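Exodeoxyribonuclease III (Archaeoglobus fulgidus, PDB 2VOA) acts as an AP endonuclease at abasic sites in DNA, probably with the help of two bound magnesium or manganese ions per subunit. Local coordinates at residues Asp155-Asp160 against Arg211-Arg216; Lys190-Glu195 against Cys230-Ala235. The protein carries 1 engineered substitution. All blocks are in the same frame, centred on the assembly; numbering follows the deposited sequence.

Interaction 1 (Asp155-Asp160 against Arg211-Arg216); sequences DVHSPD and RGLGWR
Val156 and Trp215 form a single antiparallel bridge between two loop segments, a non-hydrogen-bonded pair with CA atoms 4.7 Å apart. The backbone bonds fall to either side of it: Arg216 N donates to Asp155 O at 2.7 Å, and His157 N makes a weak bond to Gly214 O. Bends at chi2 and chi3 (-71° and -68°) set the Arg216 chain alongside Asp155, its guanidinium side-on to the carboxylate. NE (2.9 Å) and NH2 (3.1 Å) of Arg216 both hold Asp155 OD2, which lies in the guanidinium plane yet is approached from above its own carboxylate plane. Water 1 donates to Asp155 OD1 and weakly accepts from Arg216 NH2. At the other end, Leu213 CD2 sits over one face of the His157 imidazole, a CH-pi contact 4.0 Å from the ring centroid, while ND1 is tied to Ser158 OG. The edge of the same imidazole points toward the five-membered ring of Trp215 in an offset edge-to-face pair, planes at 81°. Val156 CG1 packs against Trp215 CE3 at 3.5 Å. The bridge thus pins two loops near predicted catalytic and DNA-contacting residues, the Trp215 side chain about 7 Å from that of His248. Arg189 of helix 187-191 also binds Asp155 OD2, Asp186 of strand 185-186 binds Arg216 NH2, and Arg216 NH1 reaches Asp218 O on strand 218-222.

Interaction 2 (Lys190-Glu195 against Cys230-Ala235); sequences KIHPNE and CVDCYA
Ile191 packs on the backbone and side chain of Cys233, where the last turn of helix 187-191 meets strand 230-235, within this chain an outermost strand of one of the two sheets of the DNase I-like fold. Val231 and Asp232 of that strand form a classic beta bulge opposite Val254, and the isoleucine lies across this part of the strand. From its CB, 4.1 Å from Cys233 N, the side chain forks. CG2 turns to Asp232 OD1, the two side chains crossing at about a right angle. CG1 runs over the peptide between Asp232 and Cys233, with Cys233 CB at 4.0 Å and Cys230 SG slightly farther off. A bend at chi2 of Ile191 (-56°) then lays CD1 along the strand, 3.8 Å from Val231 C and near Cys230 O. An alanine here would lack both branches and is likely to open a gap between helix and strand beside the two cysteines. One residue earlier, Lys190 stretches out to Cys230, its NZ donating to Cys230 O at 2.8 Å, in the carbonyl plane and on a lone pair. The same ammonium also bonds Ala227 O, just before the strand. Just after Ile191 in the chain, a type II turn from His192 to Glu195 brings the carboxylate back to the ring: His192 ND1 donates to Glu195 OE1 at 2.8 Å, meeting it from above the carboxylate plane. Water 2 links His192 NE2 to Asp232 OD1, while Cys233 O lies at the ring edge, 2.9 Å from His192 CD2.

Overall arrangement
From the N terminus the chain passes strand 141-144 and enters the loop holding 155-160, then runs through helix 170-180 and helix 187-191 to 190-195. Segment 211-216 returns to the first loop and closes interaction 1 just before strand 218-222; helix 224-227 and strand 230-235 follow, closing interaction 2. The segments alternate, so the two closures cross. Interaction 1 ties two long loops together beside strands 185-186 and 218-222; interaction 2 brings helix 187-191 against an outermost strand of the other sheet. Their centres lie about 17 Å apart and their nearest atoms about 6 Å, so the two do not touch, but Arg189 serves both, binding Asp155 and the carbonyls of His192 and Glu195.

Interaction 1 (Asp155-Asp160 against Arg211-Arg216)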
ATOM      1  N   ASP A 155     -19.714  26.374   0.470  1.00 27.27           N
ATOM      2  CA  ASP A 155     -18.827  25.348  -0.099  1.00 28.01           C
ATOM      3  C   ASP A 155     -17.545  25.090   0.696  1.00 28.23           C
ATOM      4  O   ASP A 155     -16.748  24.229   0.325  1.00 28.15           O
ATOM      5  CB  ASP A 155     -18.461  25.702  -1.550  1.00 28.02           C
ATOM      6  CG  ASP A 155     -19.669  25.730  -2.457  1.00 29.53           C
ATOM      7  OD1 ASP A 155     -19.983  26.815  -2.984  1.00 29.95           O
ATOM      8  OD2 ASP A 155     -20.331  24.670  -2.611  1.00 28.79           O
ATOM      9  N   VAL A 156     -17.358  25.823   1.788  1.00 28.08           N
ATOM     10  CA  VAL A 156     -16.181  25.637   2.652  1.00 29.05           C
ATOM     11  C   VAL A 156     -16.622  25.597   4.125  1.00 29.39           C
ATOM     12  O   VAL A 156     -17.636  26.210   4.514  1.00 29.40           O
ATOM     13  CB  VAL A 156     -15.071  26.754   2.445  1.00 28.75           C
ATOM     14  CG1 VAL A 156     -14.595  26.819   0.998  1.00 30.92           C
ATOM     15  CG2 VAL A 156     -15.528  28.126   2.933  1.00 30.91           C
ATOM     16  N   HIS A 157     -15.866  24.881   4.947  1.00 30.60           N
ATOM     17  CA  HIS A 157     -16.242  24.759   6.362  1.00 31.61           C
ATOM     18  C   HIS A 157     -16.097  26.058   7.181  1.00 31.63           C
ATOM     19  O   HIS A 157     -16.829  26.263   8.164  1.00 31.82           O
ATOM     20  CB  HIS A 157     -15.481  23.601   7.032  1.00 32.29           C
ATOM     21  CG  HIS A 157     -13.991  23.728   6.957  1.00 34.42           C
ATOM     22  ND1 HIS A 157     -13.278  24.622   7.726  1.00 37.55           N
ATOM     23  CD2 HIS A 157     -13.078  23.060   6.216  1.00 34.85           C
ATOM     24  CE1 HIS A 157     -11.991  24.512   7.447  1.00 38.01           C
ATOM     25  NE2 HIS A 157     -11.843  23.565   6.539  1.00 36.62           N
ATOM     26  N   SER A 158     -15.157  26.923   6.792  1.00 32.66           N
ATOM     27  CA  SER A 158     -14.809  28.129   7.574  1.00 33.07           C
ATOM     28  C   SER A 158     -14.547  29.338   6.672  1.00 33.60           C
ATOM     29  O   SER A 158     -13.400  29.792   6.538  1.00 33.09           O
ATOM     30  CB  SER A 158     -13.575  27.876   8.454  1.00 33.36           C
ATOM     31  OG  SER A 158     -13.785  26.795   9.343  1.00 34.82           O
ATOM     32  N   PRO A 159     -15.606  29.869   6.033  1.00 33.96           N
ATOM     33  CA  PRO A 159     -15.414  30.945   5.049  1.00 34.22           C
ATOM     34  C   PRO A 159     -14.662  32.151   5.623  1.00 34.71           C
ATOM     35  O   PRO A 159     -13.856  32.761   4.927  1.00 34.87           O
ATOM     36  CB  PRO A 159     -16.849  31.339   4.646  1.00 34.57           C
ATOM     37  CG  PRO A 159     -17.761  30.663   5.616  1.00 34.49           C
ATOM     38  CD  PRO A 159     -17.019  29.468   6.159  1.00 34.29           C
ATOM     39  N   ASP A 160     -14.907  32.445   6.895  1.00 34.87           N
ATOM     40  CA  ASP A 160     -14.288  33.572   7.580  1.00 35.76           C
ATOM     41  C   ASP A 160     -12.755  33.483   7.658  1.00 35.94           C
ATOM     42  O   ASP A 160     -12.078  34.516   7.767  1.00 37.06           O
ATOM     43  CB  ASP A 160     -14.886  33.722   8.993  1.00 35.99           C
ATOM     44  CG  ASP A 160     -14.880  32.407   9.797  1.00 38.25           C
ATOM     45  OD1 ASP A 160     -15.262  31.332   9.257  1.00 43.19           O
ATOM     46  OD2 ASP A 160     -14.517  32.463  11.000  1.00 42.86           O
ATOM     47  N   ARG A 211     -15.950  15.989  12.168  1.00 36.65           N
ATOM     48  CA  ARG A 211     -16.139  17.386  12.578  1.00 37.17           C
ATOM     49  C   ARG A 211     -16.503  18.360  11.461  1.00 36.54           C
ATOM     50  O   ARG A 211     -16.505  19.581  11.669  1.00 36.50           O
ATOM     51  CB  ARG A 211     -14.977  17.907  13.408  1.00 38.01           C
ATOM     52  CG  ARG A 211     -13.620  17.606  12.885  1.00 39.89           C
ATOM     53  CD  ARG A 211     -12.734  17.266  14.074  1.00 41.03           C
ATOM     54  NE  ARG A 211     -11.324  17.445  13.749  1.00 44.93           N
ATOM     55  CZ  ARG A 211     -10.634  18.571  13.936  1.00 46.21           C
ATOM     56  NH1 ARG A 211     -11.214  19.649  14.459  1.00 46.22           N
ATOM     57  NH2 ARG A 211      -9.351  18.619  13.589  1.00 46.96           N
ATOM     58  N   GLY A 212     -16.809  17.800  10.296  1.00 35.81           N
ATOM     59  CA  GLY A 212     -17.323  18.556   9.149  1.00 34.73           C
ATOM     60  C   GLY A 212     -16.311  19.523   8.557  1.00 34.40           C
ATOM     61  O   GLY A 212     -16.678  20.607   8.088  1.00 35.22           O
ATOM     62  N   LEU A 213     -15.037  19.135   8.568  1.00 32.59           N
ATOM     63  CA  LEU A 213     -13.969  19.990   8.036  1.00 31.30           C
ATOM     64  C   LEU A 213     -13.664  19.577   6.603  1.00 30.80           C
ATOM     65  O   LEU A 213     -12.636  18.950   6.308  1.00 29.65           O
ATOM     66  CB  LEU A 213     -12.718  19.928   8.923  1.00 30.70           C
ATOM     67  CG  LEU A 213     -12.885  20.378  10.385  1.00 31.72           C
ATOM     68  CD1 LEU A 213     -11.580  20.141  11.111  1.00 30.62           C
ATOM     69  CD2 LEU A 213     -13.288  21.839  10.435  1.00 32.90           C
ATOM     70  N   GLY A 214     -14.591  19.925   5.715  1.00 29.42           N
ATOM     71  CA  GLY A 214     -14.457  19.626   4.303  1.00 29.24           C
ATOM     72  C   GLY A 214     -14.642  20.845   3.417  1.00 29.62           C
ATOM     73  O   GLY A 214     -14.911  21.968   3.909  1.00 28.42           O
ATOM     74  N   TRP A 215     -14.477  20.585   2.118  1.00 29.42           N
ATOM     75  CA  TRP A 215     -14.608  21.560   1.019  1.00 30.59           C
ATOM     76  C   TRP A 215     -15.466  20.989  -0.081  1.00 30.01           C
ATOM     77  O   TRP A 215     -15.564  19.764  -0.249  1.00 28.66           O
ATOM     78  CB  TRP A 215     -13.235  21.834   0.370  1.00 32.72           C
ATOM     79  CG  TRP A 215     -12.196  22.360   1.256  1.00 35.12           C
ATOM     80  CD1 TRP A 215     -11.581  21.701   2.296  1.00 35.83           C
ATOM     81  CD2 TRP A 215     -11.595  23.655   1.187  1.00 36.79           C
ATOM     82  NE1 TRP A 215     -10.656  22.517   2.877  1.00 38.63           N
ATOM     83  CE2 TRP A 215     -10.639  23.720   2.222  1.00 37.83           C
ATOM     84  CE3 TRP A 215     -11.775  24.770   0.351  1.00 38.68           C
ATOM     85  CZ2 TRP A 215      -9.855  24.867   2.459  1.00 38.79           C
ATOM     86  CZ3 TRP A 215     -10.985  25.935   0.605  1.00 37.32           C
ATOM     87  CH2 TRP A 215     -10.048  25.951   1.636  1.00 37.52           C
ATOM     88  N   ARG A 216     -16.095  21.872  -0.865  1.00 28.46           N
ATOM     89  CA  ARG A 216     -16.861  21.412  -2.028  1.00 29.36           C
ATOM     90  C   ARG A 216     -16.326  22.165  -3.259  1.00 29.40           C
ATOM     91  O   ARG A 216     -16.870  23.209  -3.676  1.00 28.83           O
ATOM     92  CB  ARG A 216     -18.381  21.608  -1.813  1.00 29.65           C
ATOM     93  CG  ARG A 216     -19.257  20.684  -2.724  1.00 29.27           C
ATOM     94  CD  ARG A 216     -19.211  21.090  -4.198  1.00 29.94           C
ATOM     95  NE  ARG A 216     -19.886  22.372  -4.377  1.00 27.87           N
ATOM     96  CZ  ARG A 216     -20.540  22.756  -5.471  1.00 30.68           C
ATOM     97  NH1 ARG A 216     -20.590  21.973  -6.564  1.00 31.33           N
ATOM     98  NH2 ARG A 216     -21.152  23.934  -5.469  1.00 29.76           N
TER
HETATM   99  O   HOH W   1     -22.458  26.582  -4.073  1.00 21.10           O

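Interaction 2 (Lys190-Glu195 against Cys230-Ala235)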
ATOM      1  N   LYS A 190     -29.072  23.228  -7.368  1.00 29.03           N
ATOM      2  CA  LYS A 190     -30.489  23.077  -7.732  1.00 28.82           C
ATOM      3  C   LYS A 190     -31.221  22.171  -6.731  1.00 28.19           C
ATOM      4  O   LYS A 190     -32.350  22.471  -6.296  1.00 28.66           O
ATOM      5  CB  LYS A 190     -30.598  22.490  -9.148  1.00 28.99           C
ATOM      6  CG  LYS A 190     -32.039  22.387  -9.672  1.00 29.34           C
ATOM      7  CD  LYS A 190     -32.155  21.674 -11.030  1.00 30.81           C
ATOM      8  CE  LYS A 190     -33.601  21.798 -11.517  1.00 34.36           C
ATOM      9  NZ  LYS A 190     -34.025  20.584 -12.253  1.00 39.27           N
ATOM     10  N   ILE A 191     -30.560  21.075  -6.357  1.00 27.53           N
ATOM     11  CA  ILE A 191     -31.190  20.026  -5.554  1.00 27.39           C
ATOM     12  C   ILE A 191     -31.003  20.274  -4.052  1.00 27.35           C
ATOM     13  O   ILE A 191     -31.906  19.988  -3.257  1.00 27.12           O
ATOM     14  CB  ILE A 191     -30.628  18.616  -5.942  1.00 27.82           C
ATOM     15  CG1 ILE A 191     -30.841  18.336  -7.433  1.00 27.68           C
ATOM     16  CG2 ILE A 191     -31.296  17.497  -5.111  1.00 28.70           C
ATOM     17  CD1 ILE A 191     -32.321  18.443  -7.927  1.00 27.89           C
ATOM     18  N   HIS A 192     -29.812  20.768  -3.702  1.00 27.44           N
ATOM     19  CA  HIS A 192     -29.387  20.948  -2.308  1.00 27.70           C
ATOM     20  C   HIS A 192     -28.854  22.353  -2.068  1.00 27.27           C
ATOM     21  O   HIS A 192     -27.692  22.524  -1.702  1.00 26.33           O
ATOM     22  CB  HIS A 192     -28.322  19.925  -1.937  1.00 27.97           C
ATOM     23  CG  HIS A 192     -28.836  18.526  -1.866  1.00 30.03           C
ATOM     24  ND1 HIS A 192     -29.651  18.074  -0.849  1.00 32.60           N
ATOM     25  CD2 HIS A 192     -28.670  17.481  -2.712  1.00 30.05           C
ATOM     26  CE1 HIS A 192     -29.947  16.801  -1.061  1.00 32.96           C
ATOM     27  NE2 HIS A 192     -29.356  16.417  -2.179  1.00 30.44           N
ATOM     28  N   PRO A 193     -29.713  23.361  -2.252  1.00 27.07           N
ATOM     29  CA  PRO A 193     -29.249  24.727  -2.020  1.00 27.39           C
ATOM     30  C   PRO A 193     -28.894  24.946  -0.546  1.00 27.08           C
ATOM     31  O   PRO A 193     -29.542  24.374   0.356  1.00 26.21           O
ATOM     32  CB  PRO A 193     -30.475  25.581  -2.382  1.00 26.86           C
ATOM     33  CG  PRO A 193     -31.659  24.652  -2.151  1.00 27.56           C
ATOM     34  CD  PRO A 193     -31.139  23.318  -2.629  1.00 27.27           C
ATOM     35  N   ASN A 194     -27.861  25.756  -0.303  1.00 27.38           N
ATOM     36  CA  ASN A 194     -27.537  26.202   1.069  1.00 27.38           C
ATOM     37  C   ASN A 194     -27.401  25.088   2.105  1.00 27.51           C
ATOM     38  O   ASN A 194     -27.892  25.211   3.235  1.00 27.87           O
ATOM     39  CB  ASN A 194     -28.559  27.246   1.530  1.00 27.83           C
ATOM     40  CG  ASN A 194     -28.543  28.468   0.653  1.00 26.78           C
ATOM     41  OD1 ASN A 194     -27.484  28.869   0.184  1.00 27.18           O
ATOM     42  ND2 ASN A 194     -29.695  29.032   0.390  1.00 26.67           N
ATOM     43  N   GLU A 195     -26.736  24.009   1.704  1.00 28.73           N
ATOM     44  CA  GLU A 195     -26.612  22.829   2.553  1.00 29.62           C
ATOM     45  C   GLU A 195     -25.150  22.390   2.564  1.00 29.42           C
ATOM     46  O   GLU A 195     -24.487  22.379   1.531  1.00 29.17           O
ATOM     47  CB  GLU A 195     -27.514  21.714   2.024  1.00 29.98           C
ATOM     48  CG  GLU A 195     -27.623  20.477   2.902  1.00 30.97           C
ATOM     49  CD  GLU A 195     -28.584  19.428   2.313  1.00 31.98           C
ATOM     50  OE1 GLU A 195     -29.371  19.751   1.394  1.00 33.21           O
ATOM     51  OE2 GLU A 195     -28.520  18.280   2.784  1.00 35.26           O
ATOM     52  N   CYS A 230     -32.640  17.833 -14.302  1.00 28.67           N
ATOM     53  CA  CYS A 230     -31.902  17.263 -13.167  1.00 28.40           C
ATOM     54  C   CYS A 230     -32.866  16.993 -12.024  1.00 29.24           C
ATOM     55  O   CYS A 230     -33.528  17.933 -11.553  1.00 29.34           O
ATOM     56  CB  CYS A 230     -30.772  18.176 -12.673  1.00 29.20           C
ATOM     57  SG  CYS A 230     -29.837  17.388 -11.351  1.00 31.36           S
ATOM     58  N   VAL A 231     -32.950  15.732 -11.596  1.00 28.48           N
ATOM     59  CA  VAL A 231     -33.882  15.336 -10.533  1.00 29.31           C
ATOM     60  C   VAL A 231     -33.194  14.957  -9.210  1.00 29.64           C
ATOM     61  O   VAL A 231     -33.856  14.868  -8.169  1.00 29.70           O
ATOM     62  CB  VAL A 231     -34.834  14.209 -10.994  1.00 29.11           C
ATOM     63  CG1 VAL A 231     -35.804  14.722 -12.064  1.00 29.63           C
ATOM     64  CG2 VAL A 231     -34.030  12.997 -11.466  1.00 30.76           C
ATOM     65  N   ASP A 232     -31.885  14.754  -9.252  1.00 29.66           N
ATOM     66  CA  ASP A 232     -31.120  14.459  -8.033  1.00 29.00           C
ATOM     67  C   ASP A 232     -29.639  14.784  -8.233  1.00 29.39           C
ATOM     68  O   ASP A 232     -29.149  14.820  -9.360  1.00 29.64           O
ATOM     69  CB  ASP A 232     -31.288  12.998  -7.633  1.00 29.45           C
ATOM     70  CG  ASP A 232     -31.010  12.763  -6.139  1.00 31.29           C
ATOM     71  OD1 ASP A 232     -30.808  13.751  -5.374  1.00 30.70           O
ATOM     72  OD2 ASP A 232     -31.032  11.589  -5.730  1.00 32.85           O
ATOM     73  N   CYS A 233     -28.949  15.074  -7.127  1.00 28.95           N
ATOM     74  CA  CYS A 233     -27.522  15.302  -7.136  1.00 29.49           C
ATOM     75  C   CYS A 233     -27.084  15.149  -5.692  1.00 30.04           C
ATOM     76  O   CYS A 233     -27.758  15.638  -4.777  1.00 30.25           O
ATOM     77  CB  CYS A 233     -27.183  16.690  -7.661  1.00 29.69           C
ATOM     78  SG  CYS A 233     -25.401  17.018  -7.820  1.00 31.25           S
ATOM     79  N   TYR A 234     -25.996  14.425  -5.488  1.00 30.03           N
ATOM     80  CA  TYR A 234     -25.517  14.150  -4.138  1.00 30.34           C
ATOM     81  C   TYR A 234     -24.055  13.730  -4.168  1.00 31.06           C
ATOM     82  O   TYR A 234     -23.544  13.294  -5.206  1.00 31.02           O
ATOM     83  CB  TYR A 234     -26.354  13.035  -3.493  1.00 31.56           C
ATOM     84  CG  TYR A 234     -26.490  11.791  -4.359  1.00 31.48           C
ATOM     85  CD1 TYR A 234     -25.556  10.752  -4.281  1.00 33.17           C
ATOM     86  CD2 TYR A 234     -27.554  11.664  -5.275  1.00 33.85           C
ATOM     87  CE1 TYR A 234     -25.685   9.601  -5.083  1.00 32.35           C
ATOM     88  CE2 TYR A 234     -27.686  10.530  -6.086  1.00 33.77           C
ATOM     89  CZ  TYR A 234     -26.762   9.499  -5.979  1.00 33.45           C
ATOM     90  OH  TYR A 234     -26.928   8.392  -6.792  1.00 34.59           O
ATOM     91  N   ALA A 235     -23.396  13.874  -3.021  1.00 31.39           N
ATOM     92  CA  ALA A 235     -22.039  13.382  -2.823  1.00 31.87           C
ATOM     93  C   ALA A 235     -22.123  12.054  -2.100  1.00 31.65           C
ATOM     94  O   ALA A 235     -22.859  11.921  -1.121  1.00 33.39           O
ATOM     95  CB  ALA A 235     -21.177  14.397  -2.030  1.00 32.06           C
TER
HETATM   96  O   HOH W   2     -30.037  13.912  -2.785  1.00 26.22           O